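Local coordinates for Glyco_hydro_cc domain-containing protein (Cryptococcus neoformans, PDB 6UBC), which probably binds beta-1,3-glucan oligosaccharides, as a probably secreted member of subgroup VII of glycoside hydrolase family 128, at residues A[380-393]-A[410-422]. Residues are numbered along the deposited sequence; the frame is centred on the assembly and turned at random.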
loop_
_atom_site.group_PDB
_atom_site.type_symbol
_atom_site.label_atom_id
_atom_site.label_comp_id
_atom_site.label_asym_id
_atom_site.label_seq_id
_atom_site.Cartn_x
_atom_site.Cartn_y
_atom_site.Cartn_z
ATOM N N PHE A 380 12.593 0.503 15.573
ATOM C CA PHE A 380 12.351 0.457 14.106
ATOM C C PHE A 380 13.711 0.622 13.459
ATOM O O PHE A 380 14.184 1.767 13.355
ATOM C CB PHE A 380 11.372 1.565 13.726
ATOM C CG PHE A 380 10.723 1.424 12.377
ATOM C CD1 PHE A 380 9.536 0.697 12.241
ATOM C CD2 PHE A 380 11.268 2.020 11.248
ATOM C CE1 PHE A 380 8.900 0.611 11.018
ATOM C CE2 PHE A 380 10.633 1.914 10.015
ATOM C CZ PHE A 380 9.467 1.169 9.901
ATOM N N VAL A 381 14.368 -0.488 13.195
ATOM C CA VAL A 381 15.718 -0.489 12.597
ATOM C C VAL A 381 15.701 -1.103 11.192
ATOM O O VAL A 381 15.757 -2.338 11.029
ATOM C CB VAL A 381 16.681 -1.251 13.517
ATOM C CG1 VAL A 381 18.096 -1.178 12.961
ATOM C CG2 VAL A 381 16.601 -0.753 14.966
ATOM N N PRO A 382 15.641 -0.253 10.144
ATOM C CA PRO A 382 15.641 -0.757 8.783
ATOM C C PRO A 382 16.864 -1.630 8.549
ATOM O O PRO A 382 17.993 -1.336 8.967
ATOM C CB PRO A 382 15.552 0.516 7.932
ATOM C CG PRO A 382 14.962 1.534 8.868
ATOM C CD PRO A 382 15.514 1.203 10.230
ATOM N N CYS A 383 16.644 -2.715 7.810
ATOM C CA CYS A 383 17.726 -3.652 7.438
ATOM C C CYS A 383 18.734 -2.927 6.532
ATOM O O CYS A 383 18.306 -2.205 5.675
ATOM C CB CYS A 383 17.232 -4.836 6.627
ATOM S SG CYS A 383 15.893 -5.737 7.471
ATOM N N THR A 384 20.021 -3.158 6.734
ATOM C CA THR A 384 21.135 -2.489 5.985
ATOM C C THR A 384 22.004 -3.525 5.252
ATOM O O THR A 384 22.778 -3.142 4.355
ATOM C CB THR A 384 21.989 -1.629 6.935
ATOM O OG1 THR A 384 22.343 -2.500 8.006
ATOM C CG2 THR A 384 21.269 -0.399 7.493
ATOM N N ASP A 385 21.888 -4.799 5.608
ATOM C CA ASP A 385 22.712 -5.882 5.051
ATOM C C ASP A 385 22.097 -6.323 3.717
ATOM O O ASP A 385 20.984 -6.820 3.718
ATOM C CB ASP A 385 22.865 -7.068 5.998
ATOM C CG ASP A 385 23.814 -8.105 5.452
ATOM O OD1 ASP A 385 23.381 -8.948 4.622
ATOM O OD2 ASP A 385 25.017 -7.948 5.742
ATOM N N GLN A 386 22.809 -6.113 2.635
ATOM C CA GLN A 386 22.249 -6.377 1.282
ATOM C C GLN A 386 21.845 -7.855 1.156
ATOM O O GLN A 386 20.805 -8.124 0.535
ATOM C CB GLN A 386 23.248 -6.023 0.173
ATOM C CG GLN A 386 22.671 -6.164 -1.230
ATOM C CD GLN A 386 21.526 -5.206 -1.456
ATOM O OE1 GLN A 386 21.692 -4.003 -1.266
ATOM N NE2 GLN A 386 20.354 -5.721 -1.836
ATOM N N SER A 387 22.681 -8.766 1.666
ATOM C CA SER A 387 22.438 -10.219 1.564
ATOM C C SER A 387 21.128 -10.578 2.290
ATOM O O SER A 387 20.198 -11.231 1.732
ATOM C CB SER A 387 23.614 -10.928 2.143
ATOM O OG SER A 387 23.372 -12.272 1.899
ATOM N N GLU A 388 20.948 -10.044 3.490
ATOM C CA GLU A 388 19.691 -10.289 4.238
ATOM C C GLU A 388 18.534 -9.649 3.482
ATOM O O GLU A 388 17.441 -10.267 3.473
ATOM C CB GLU A 388 19.828 -9.634 5.628
ATOM C CG GLU A 388 18.603 -9.701 6.525
ATOM C CD GLU A 388 18.654 -8.832 7.805
ATOM O OE1 GLU A 388 19.613 -8.014 7.930
ATOM O OE2 GLU A 388 17.733 -8.957 8.688
ATOM N N ILE A 389 18.715 -8.432 2.923
ATOM C CA ILE A 389 17.655 -7.761 2.118
ATOM C C ILE A 389 17.226 -8.630 0.951
ATOM O O ILE A 389 16.040 -8.745 0.738
ATOM C CB ILE A 389 18.101 -6.355 1.669
ATOM C CG1 ILE A 389 18.022 -5.421 2.880
ATOM C CG2 ILE A 389 17.320 -5.832 0.495
ATOM C CD1 ILE A 389 18.811 -4.123 2.750
ATOM N N ASN A 390 18.177 -9.151 0.198
ATOM C CA ASN A 390 17.875 -9.996 -0.980
ATOM C C ASN A 390 17.033 -11.204 -0.546
ATOM O O ASN A 390 16.045 -11.522 -1.218
ATOM C CB ASN A 390 19.132 -10.448 -1.706
ATOM C CG ASN A 390 19.862 -9.338 -2.398
ATOM O OD1 ASN A 390 19.288 -8.282 -2.728
ATOM N ND2 ASN A 390 21.139 -9.557 -2.600
ATOM N N THR A 391 17.436 -11.872 0.532
ATOM C CA THR A 391 16.727 -13.064 1.057
ATOM C C THR A 391 15.291 -12.708 1.438
ATOM O O THR A 391 14.327 -13.438 1.050
ATOM C CB THR A 391 17.453 -13.700 2.233
ATOM O OG1 THR A 391 18.763 -14.039 1.777
ATOM C CG2 THR A 391 16.674 -14.876 2.745
ATOM N N PHE A 392 15.152 -11.573 2.092
ATOM C CA PHE A 392 13.841 -11.035 2.500
ATOM C C PHE A 392 12.968 -10.803 1.280
ATOM O O PHE A 392 11.810 -11.197 1.338
ATOM C CB PHE A 392 14.012 -9.771 3.334
ATOM C CG PHE A 392 12.713 -9.224 3.826
ATOM C CD1 PHE A 392 12.173 -9.696 5.003
ATOM C CD2 PHE A 392 12.091 -8.165 3.160
ATOM C CE1 PHE A 392 11.027 -9.120 5.523
ATOM C CE2 PHE A 392 10.943 -7.603 3.659
ATOM C CZ PHE A 392 10.375 -8.123 4.819
ATOM N N ILE A 393 13.482 -10.106 0.267
ATOM C CA ILE A 393 12.659 -9.760 -0.922
ATOM C C ILE A 393 12.234 -11.088 -1.571
ATOM O O ILE A 393 11.057 -11.230 -1.933
ATOM C CB ILE A 393 13.452 -8.855 -1.900
ATOM C CG1 ILE A 393 13.648 -7.430 -1.347
ATOM C CG2 ILE A 393 12.731 -8.832 -3.221
ATOM C CD1 ILE A 393 14.767 -6.646 -2.019
ATOM N N ALA A 410 3.162 -4.312 -2.947
ATOM C CA ALA A 410 4.085 -3.309 -3.522
ATOM C C ALA A 410 5.283 -3.091 -2.615
ATOM O O ALA A 410 5.142 -2.720 -1.412
ATOM C CB ALA A 410 3.343 -2.012 -3.760
ATOM N N TYR A 411 6.445 -3.143 -3.253
ATOM C CA TYR A 411 7.726 -2.704 -2.677
ATOM C C TYR A 411 7.647 -1.248 -2.221
ATOM O O TYR A 411 7.260 -0.345 -3.007
ATOM C CB TYR A 411 8.783 -2.946 -3.719
ATOM C CG TYR A 411 10.212 -2.859 -3.266
ATOM C CD1 TYR A 411 10.814 -1.622 -3.018
ATOM C CD2 TYR A 411 10.961 -3.988 -3.080
ATOM C CE1 TYR A 411 12.147 -1.548 -2.668
ATOM C CE2 TYR A 411 12.299 -3.930 -2.748
ATOM C CZ TYR A 411 12.888 -2.711 -2.500
ATOM O OH TYR A 411 14.208 -2.658 -2.180
ATOM N N SER A 412 8.044 -0.970 -0.970
ATOM C CA SER A 412 7.989 0.404 -0.442
ATOM C C SER A 412 9.152 1.197 -1.006
ATOM O O SER A 412 10.296 0.735 -0.832
ATOM C CB SER A 412 8.026 0.404 1.047
ATOM O OG SER A 412 7.975 1.737 1.497
ATOM N N THR A 413 8.921 2.415 -1.559
ATOM C CA THR A 413 10.033 3.355 -1.871
ATOM C C THR A 413 9.877 4.601 -0.980
ATOM O O THR A 413 10.271 5.676 -1.357
ATOM C CB THR A 413 10.065 3.660 -3.382
ATOM O OG1 THR A 413 8.871 4.364 -3.737
ATOM C CG2 THR A 413 10.290 2.416 -4.220
ATOM N N GLY A 414 9.256 4.436 0.142
ATOM C CA GLY A 414 8.961 5.510 1.096
ATOM C C GLY A 414 10.222 6.002 1.798
ATOM O O GLY A 414 11.323 5.424 1.661
ATOM N N GLU A 415 10.001 6.940 2.698
ATOM C CA GLU A 415 11.082 7.603 3.469
ATOM C C GLU A 415 11.396 6.754 4.676
ATOM O O GLU A 415 10.572 5.940 5.063
ATOM C CB GLU A 415 10.644 9.000 3.948
ATOM C CG GLU A 415 10.851 10.076 2.880
ATOM C CD GLU A 415 12.029 9.780 1.963
ATOM O OE1 GLU A 415 13.108 9.379 2.499
ATOM O OE2 GLU A 415 11.861 9.869 0.724
ATOM N N GLY A 416 12.557 6.978 5.259
ATOM C CA GLY A 416 12.934 6.376 6.554
ATOM C C GLY A 416 13.453 4.960 6.425
ATOM O O GLY A 416 13.397 4.235 7.434
ATOM N N LEU A 417 13.837 4.516 5.219
ATOM C CA LEU A 417 14.425 3.163 5.141
ATOM C C LEU A 417 15.873 3.284 4.732
ATOM O O LEU A 417 16.347 4.363 4.505
ATOM C CB LEU A 417 13.630 2.324 4.157
ATOM C CG LEU A 417 12.170 2.190 4.505
ATOM C CD1 LEU A 417 11.397 1.722 3.282
ATOM C CD2 LEU A 417 11.966 1.280 5.733
ATOM N N SER A 418 16.581 2.169 4.659
ATOM C CA SER A 418 18.050 2.186 4.493
ATOM C C SER A 418 18.400 2.536 3.060
ATOM O O SER A 418 17.634 2.228 2.147
ATOM C CB SER A 418 18.617 0.830 4.837
ATOM O OG SER A 418 18.266 -0.149 3.861
ATOM N N PRO A 419 19.602 3.060 2.810
ATOM C CA PRO A 419 20.042 3.283 1.449
ATOM C C PRO A 419 20.091 1.987 0.602
ATOM O O PRO A 419 19.811 2.025 -0.587
ATOM C CB PRO A 419 21.467 3.787 1.640
ATOM C CG PRO A 419 21.463 4.402 3.008
ATOM C CD PRO A 419 20.589 3.488 3.826
ATOM N N GLU A 420 20.372 0.866 1.263
ATOM C CA GLU A 420 20.426 -0.469 0.623
ATOM C C GLU A 420 19.011 -0.898 0.167
ATOM O O GLU A 420 18.897 -1.626 -0.816
ATOM C CB GLU A 420 21.090 -1.491 1.542
ATOM C CG GLU A 420 22.538 -1.192 1.853
ATOM C CD GLU A 420 22.804 -0.423 3.143
ATOM O OE1 GLU A 420 21.870 0.179 3.688
ATOM O OE2 GLU A 420 23.950 -0.460 3.575
ATOM N N TRP A 421 17.972 -0.423 0.833
ATOM C CA TRP A 421 16.578 -0.705 0.433
ATOM C C TRP A 421 16.185 0.133 -0.808
ATOM O O TRP A 421 15.290 -0.302 -1.590
ATOM C CB TRP A 421 15.652 -0.462 1.643
ATOM C CG TRP A 421 14.245 -0.921 1.343
ATOM C CD1 TRP A 421 13.247 -0.191 0.811
ATOM C CD2 TRP A 421 13.817 -2.287 1.249
ATOM N NE1 TRP A 421 12.149 -0.969 0.564
ATOM C CE2 TRP A 421 12.482 -2.275 0.810
ATOM C CE3 TRP A 421 14.395 -3.520 1.589
ATOM C CZ2 TRP A 421 11.740 -3.434 0.584
ATOM C CZ3 TRP A 421 13.653 -4.678 1.402
ATOM C CH2 TRP A 421 12.329 -4.641 0.915
ATOM N N ASP A 422 16.833 1.274 -1.077
ATOM C CA ASP A 422 16.443 2.108 -2.243
ATOM C C ASP A 422 16.338 1.218 -3.496
ATOM O O ASP A 422 17.265 0.421 -3.740
ATOM C CB ASP A 422 17.433 3.250 -2.510
ATOM C CG ASP A 422 17.431 4.443 -1.565
ATOM O OD1 ASP A 422 16.481 4.595 -0.836
ATOM O OD2 ASP A 422 18.452 5.158 -1.560
HETATM O O HOH W 1 15.456 -1.088 5.015
HETATM O O HOH W 2 20.701 -2.252 -3.310
#
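Ser418 OG donates to Cys383 O at 2.7 Å, the one direct hydrogen bond between 380-393 and 410-422. The hydroxyl lies in the carbonyl plane, with a C=O...OG angle of 158°. Its torsion, chi1 70°, puts OG between the backbone N and carbonyl carbon of Ser418, where it also accepts from Trp421 N in an ST motif. A water shares Cys383 O, and Cys383 is held to Cys373 of strand 366-375 by a disulfide.

On the side of strand 381-382, Pro382 CB rests on the backbone of Leu417 and Ser418, and its CG reaches Gly416 O at 3.4 Å.

Glu420 can be followed outward. CB touches Ile389 CD1 at 3.7 Å. CG then passes close to Thr384 O, and the chain bends at chi2 (95°). CD comes up against the same oxygen, Thr384 O, at 3.0 Å. OE1 faces CB and CG2 of Thr384, while OE2 lies 3.0 Å from Thr384 O without bonding to it, since both are acceptors.

Further along helix 386-402 the contact is apolar. Ile389 CG2 and Ile393 CG1 approach the six-membered ring of Trp421 obliquely, CG1 at 3.8 Å from CH2. Trp421 CH2 in turn meets the edge of the Phe392 ring. Ile393 CD1 lies 3.7 Å from Tyr411 CE2, in the plane of that ring. The tyrosine hydroxyl sits over the centre of the indole and donates to Trp421 O, while Trp421 NE1 donates to Ser412 O.

The end of strand 406-411 and the loop after it thus pack on strand 381-382, the turn at 383-384 and the start of helix 386-402. Bonds within its own segment fix the buried tryptophan against Ile389, Phe392 and Ile393. The nearby carbonyl oxygen would probably disfavour a charged Glu420 carboxylate slightly and might raise its pKa.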